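Local coordinates for protein arylesterase (Sulfolobus solfataricus, PDB 5L2P) that hydrolyses aromatic esters, p-nitrophenyl esters of fatty acids and organophosphates such as paraoxon, as a serine esterase of the GDXG lipolytic family, at residues P5-R8 against N9-V13; R291-T294 against V295-A299. One frame throughout, in Å; residues are numbered along the deposited sequence.

Interaction 1 (P5-R8 against N9-V13)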
loop_
_atom_site.group_PDB
_atom_site.type_symbol
_atom_site.label_atom_id
_atom_site.label_comp_id
_atom_site.label_asym_id
_atom_site.label_seq_id
_atom_site.Cartn_x
_atom_site.Cartn_y
_atom_site.Cartn_z
ATOM N N PRO A 5 6.106 -10.989 -17.486
ATOM C CA PRO A 5 6.302 -10.680 -18.922
ATOM C C PRO A 5 5.284 -11.303 -19.890
ATOM O O PRO A 5 4.888 -10.660 -20.834
ATOM C CB PRO A 5 7.714 -11.223 -19.217
ATOM C CG PRO A 5 8.421 -11.084 -17.901
ATOM C CD PRO A 5 7.375 -11.397 -16.845
ATOM N N GLU A 6 4.881 -12.548 -19.651
ATOM C CA GLU A 6 3.842 -13.194 -20.471
ATOM C C GLU A 6 2.516 -12.460 -20.356
ATOM O O GLU A 6 1.779 -12.348 -21.325
ATOM C CB GLU A 6 3.673 -14.711 -20.157
ATOM C CG GLU A 6 3.335 -15.063 -18.705
ATOM C CD GLU A 6 3.303 -16.569 -18.382
ATOM O OE1 GLU A 6 3.071 -17.393 -19.323
ATOM O OE2 GLU A 6 3.509 -16.922 -17.178
ATOM N N VAL A 7 2.208 -11.956 -19.168
ATOM C CA VAL A 7 0.970 -11.202 -18.954
ATOM C C VAL A 7 1.046 -9.840 -19.634
ATOM O O VAL A 7 0.087 -9.379 -20.228
ATOM C CB VAL A 7 0.666 -11.036 -17.458
ATOM C CG1 VAL A 7 -0.570 -10.135 -17.243
ATOM C CG2 VAL A 7 0.456 -12.406 -16.822
ATOM N N ARG A 8 2.196 -9.194 -19.523
ATOM C CA ARG A 8 2.416 -7.900 -20.162
ATOM C C ARG A 8 2.264 -8.016 -21.710
ATOM O O ARG A 8 1.645 -7.178 -22.340
ATOM C CB ARG A 8 3.816 -7.426 -19.830
ATOM C CG ARG A 8 4.145 -5.999 -20.218
ATOM C CD ARG A 8 5.647 -5.844 -20.043
ATOM N NE ARG A 8 6.188 -4.488 -20.170
ATOM C CZ ARG A 8 6.426 -3.648 -19.158
ATOM N NH1 ARG A 8 6.109 -3.959 -17.898
ATOM N NH2 ARG A 8 6.957 -2.458 -19.409
ATOM N N ASN A 9 2.851 -9.055 -22.290
ATOM C CA ASN A 9 2.746 -9.323 -23.696
ATOM C C ASN A 9 1.278 -9.580 -24.124
ATOM O O ASN A 9 0.822 -9.092 -25.177
ATOM C CB ASN A 9 3.656 -10.521 -24.075
ATOM C CG ASN A 9 5.141 -10.189 -23.982
ATOM O OD1 ASN A 9 5.517 -9.059 -23.626
ATOM N ND2 ASN A 9 5.996 -11.168 -24.318
ATOM N N PHE A 10 0.545 -10.313 -23.291
ATOM C CA PHE A 10 -0.868 -10.547 -23.528
ATOM C C PHE A 10 -1.661 -9.232 -23.606
ATOM O O PHE A 10 -2.543 -9.072 -24.464
ATOM C CB PHE A 10 -1.452 -11.499 -22.451
ATOM C CG PHE A 10 -2.953 -11.575 -22.456
ATOM C CD1 PHE A 10 -3.620 -12.351 -23.392
ATOM C CD2 PHE A 10 -3.703 -10.832 -21.548
ATOM C CE1 PHE A 10 -5.011 -12.414 -23.412
ATOM C CE2 PHE A 10 -5.091 -10.859 -21.572
ATOM C CZ PHE A 10 -5.750 -11.653 -22.504
ATOM N N LEU A 11 -1.366 -8.301 -22.705
ATOM C CA LEU A 11 -2.091 -7.028 -22.634
ATOM C C LEU A 11 -1.842 -6.207 -23.879
ATOM O O LEU A 11 -2.754 -5.603 -24.396
ATOM C CB LEU A 11 -1.680 -6.239 -21.358
ATOM C CG LEU A 11 -2.132 -6.850 -20.023
ATOM C CD1 LEU A 11 -1.495 -6.132 -18.872
ATOM C CD2 LEU A 11 -3.639 -6.797 -19.879
ATOM N N GLN A 12 -0.609 -6.195 -24.363
ATOM C CA GLN A 12 -0.262 -5.508 -25.621
ATOM C C GLN A 12 -1.085 -6.038 -26.798
ATOM O O GLN A 12 -1.639 -5.255 -27.575
ATOM C CB GLN A 12 1.230 -5.633 -25.930
ATOM C CG GLN A 12 2.076 -4.829 -24.952
ATOM C CD GLN A 12 3.552 -5.225 -24.907
ATOM O OE1 GLN A 12 4.017 -6.088 -25.659
ATOM N NE2 GLN A 12 4.296 -4.596 -23.993
ATOM N N VAL A 13 -1.174 -7.349 -26.918
ATOM C CA VAL A 13 -1.921 -7.980 -27.996
ATOM C C VAL A 13 -3.426 -7.731 -27.811
ATOM O O VAL A 13 -4.144 -7.485 -28.791
ATOM C CB VAL A 13 -1.629 -9.505 -28.075
ATOM C CG1 VAL A 13 -2.593 -10.210 -29.009
ATOM C CG2 VAL A 13 -0.195 -9.752 -28.482
#
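Arg8 and Gln12 stand one turn apart on the exposed side of helix 5-17, where the aliphatic stem of Arg8 meets the amide end of Gln12 and the guanidinium lies farther out. The nearest side-chain approach is 4.0 Å, from Arg8 CG to Gln12 NE2, so the amide nitrogen lies against aliphatic carbon. The guanidinium and amide planes are turned 81° apart, almost perpendicular. With CG swung anti to the backbone N (chi1 -170°) and the chain extended as far as NE, Arg8 carries its charge well away from the helix, whereas Gln12 sends its CG back over the preceding turn, 3.5 Å from Arg8 O.

Asn9 folds back in a similar way. Its CG sits beside its own backbone N (chi1 -69°), which brings the amide over the carbonyl of Pro5; OD1 is 3.3 Å from Pro5 O, but both are acceptors and no bond joins them. That carbonyl instead takes the backbone N of Asn9 at 3.0 Å, the first of four successive i to i+4 bonds that run on through Glu6-Phe10, Val7-Leu11 and Arg8-Gln12.

On the buried side, Val7 CG1 and Leu11 CD1 approach to 4.4 Å, a loose apolar contact, and Leu11 CG rests 3.4 Å from Val7 O. Val7 also packs on Asn279 and Val280, and Leu11 on Leu3 and Phe203. The Glu6 side chain leaves the helix away from the next turn, and its OE2 forms a salt bridge with Arg288 and a hydrogen bond with Ser286.

Chemically these are the first turns of an amphipathic N-terminal helix: main-chain bonds hold them together, one flank offers aliphatic groups to the enzyme body, and the Glu6 carboxylate, probably ionised beside Arg288, pins the helix start to the C-terminal region.

Interaction 2 (R291-T294 against V295-A299)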
loop_
_atom_site.group_PDB
_atom_site.type_symbol
_atom_site.label_atom_id
_atom_site.label_comp_id
_atom_site.label_asym_id
_atom_site.label_seq_id
_atom_site.Cartn_x
_atom_site.Cartn_y
_atom_site.Cartn_z
ATOM N N ARG A 291 -3.391 -22.377 -13.922
ATOM C CA ARG A 291 -3.371 -23.787 -13.598
ATOM C C ARG A 291 -2.945 -24.031 -12.139
ATOM O O ARG A 291 -3.574 -24.799 -11.404
ATOM C CB ARG A 291 -2.438 -24.554 -14.557
ATOM C CG ARG A 291 -2.316 -26.014 -14.224
ATOM C CD ARG A 291 -1.333 -26.665 -15.137
ATOM N NE ARG A 291 -1.909 -26.771 -16.475
ATOM C CZ ARG A 291 -2.747 -27.745 -16.863
ATOM N NH1 ARG A 291 -3.132 -28.699 -16.018
ATOM N NH2 ARG A 291 -3.200 -27.756 -18.109
ATOM N N GLN A 292 -1.858 -23.383 -11.748
ATOM C CA GLN A 292 -1.286 -23.521 -10.403
ATOM C C GLN A 292 -2.256 -23.134 -9.317
ATOM O O GLN A 292 -2.382 -23.860 -8.317
ATOM C CB GLN A 292 -0.009 -22.694 -10.271
ATOM C CG GLN A 292 1.169 -23.317 -11.012
ATOM C CD GLN A 292 2.412 -22.503 -10.899
ATOM O OE1 GLN A 292 2.418 -21.291 -11.178
ATOM N NE2 GLN A 292 3.489 -23.151 -10.486
ATOM N N VAL A 293 -2.974 -22.041 -9.522
ATOM C CA VAL A 293 -4.005 -21.624 -8.558
ATOM C C VAL A 293 -5.088 -22.662 -8.412
ATOM O O VAL A 293 -5.513 -22.966 -7.277
ATOM C CB VAL A 293 -4.581 -20.227 -8.907
ATOM C CG1 VAL A 293 -5.788 -19.864 -8.068
ATOM C CG2 VAL A 293 -3.514 -19.149 -8.740
ATOM N N THR A 294 -5.564 -23.199 -9.556
ATOM C CA THR A 294 -6.640 -24.235 -9.559
ATOM C C THR A 294 -6.179 -25.512 -8.844
ATOM O O THR A 294 -6.940 -26.127 -8.108
ATOM C CB THR A 294 -7.112 -24.590 -10.991
ATOM O OG1 THR A 294 -7.343 -23.384 -11.718
ATOM C CG2 THR A 294 -8.396 -25.340 -10.960
ATOM N N VAL A 295 -4.928 -25.901 -9.094
ATOM C CA VAL A 295 -4.348 -27.078 -8.441
ATOM C C VAL A 295 -4.191 -26.888 -6.921
ATOM O O VAL A 295 -4.482 -27.810 -6.155
ATOM C CB VAL A 295 -2.985 -27.437 -9.078
ATOM C CG1 VAL A 295 -2.175 -28.395 -8.236
ATOM C CG2 VAL A 295 -3.211 -28.057 -10.436
ATOM N N MET A 296 -3.729 -25.707 -6.517
ATOM C CA MET A 296 -3.643 -25.369 -5.063
ATOM C C MET A 296 -5.009 -25.469 -4.368
ATOM O O MET A 296 -5.156 -26.071 -3.285
ATOM C CB MET A 296 -3.082 -23.950 -4.853
ATOM C CG MET A 296 -1.622 -23.853 -5.198
ATOM S SD MET A 296 -0.837 -22.311 -4.741
ATOM C CE MET A 296 -1.687 -21.181 -5.799
ATOM N N ILE A 297 -6.007 -24.860 -5.005
ATOM C CA ILE A 297 -7.349 -24.869 -4.470
ATOM C C ILE A 297 -7.853 -26.290 -4.362
ATOM O O ILE A 297 -8.476 -26.633 -3.368
ATOM C CB ILE A 297 -8.281 -24.013 -5.328
ATOM C CG1 ILE A 297 -7.995 -22.518 -5.101
ATOM C CG2 ILE A 297 -9.745 -24.323 -5.049
ATOM C CD1 ILE A 297 -8.636 -21.590 -6.144
ATOM N N GLY A 298 -7.626 -27.105 -5.401
ATOM C CA GLY A 298 -8.044 -28.509 -5.406
ATOM C C GLY A 298 -7.437 -29.320 -4.269
ATOM O O GLY A 298 -8.120 -30.120 -3.635
ATOM N N ALA A 299 -6.155 -29.106 -4.018
ATOM C CA ALA A 299 -5.470 -29.766 -2.915
ATOM C C ALA A 299 -6.111 -29.440 -1.543
ATOM O O ALA A 299 -6.232 -30.309 -0.689
ATOM C CB ALA A 299 -3.999 -29.378 -2.894
#
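Val293 is the apolar centre of this piece of helix 287-305, sending one methyl to each of two residues on the next turn. CG1, anti to the backbone N (chi1 171°), meets Ile297 CD1 at 3.8 Å, while CG2 on the other branch lies 4.0 Å from Met296 CE. Met296 gets there by bending at its thioether (chi3 -66°), which curls the terminal methyl back to 3.6 Å from Val293 CA. The same residues face the central sheet: Val293 packs on Val276, Met296 on Phe274, and Ile297 on Val180 and Val182. A looser contact joins the aliphatic stem of Arg291 to Val295, CG to CG2.

The backbone bonds are regular alpha-helical ones. Val295 N reaches Arg291 O at 2.9 Å, and the next three pairs, Gln292-Met296, Val293-Ile297 and Thr294-Gly298, follow at similar lengths.

Polar side-chain groups look elsewhere. Thr294 OG1 bonds to the carbonyl of Ser290, giving the buried hydroxyl a partner within the helix, and the Arg291 guanidinium forms a salt bridge with Asp45.

Another flank meets a neighbouring subunit in the crystal's assembly, where Val295 and Ala299 both pack on Ala299 of that subunit, and Gln292 and Met296 on its Leu300. The chemistry is therefore that of a largely buried helix whose aliphatic groups pack into the core of the alpha/beta hydrolase fold, while the charge of Arg291 is paired with Asp45, outside these two turns.

How the interactions relate
Following the chain from the N terminus, interaction 1 lies in the first helix, 5-17, and interaction 2 near the other end, in helix 287-305. Each is confined to successive turns of one helix, so neither closes a long loop, and the two follow in series without nesting or crossing. Their centres are 23 Å apart and their nearest atoms about 8 Å, with no direct touch. Between them in sequence run the eight-stranded sheet and the inferred catalytic residues Ser156, Asp251 and His281. Interaction 1 sets the N-terminal helix against segments before and after His281 and, through Glu6-Arg288, the start of helix 287-305; interaction 2 joins that last helix to strands 178-182 and 271-276 and to helix 95-105.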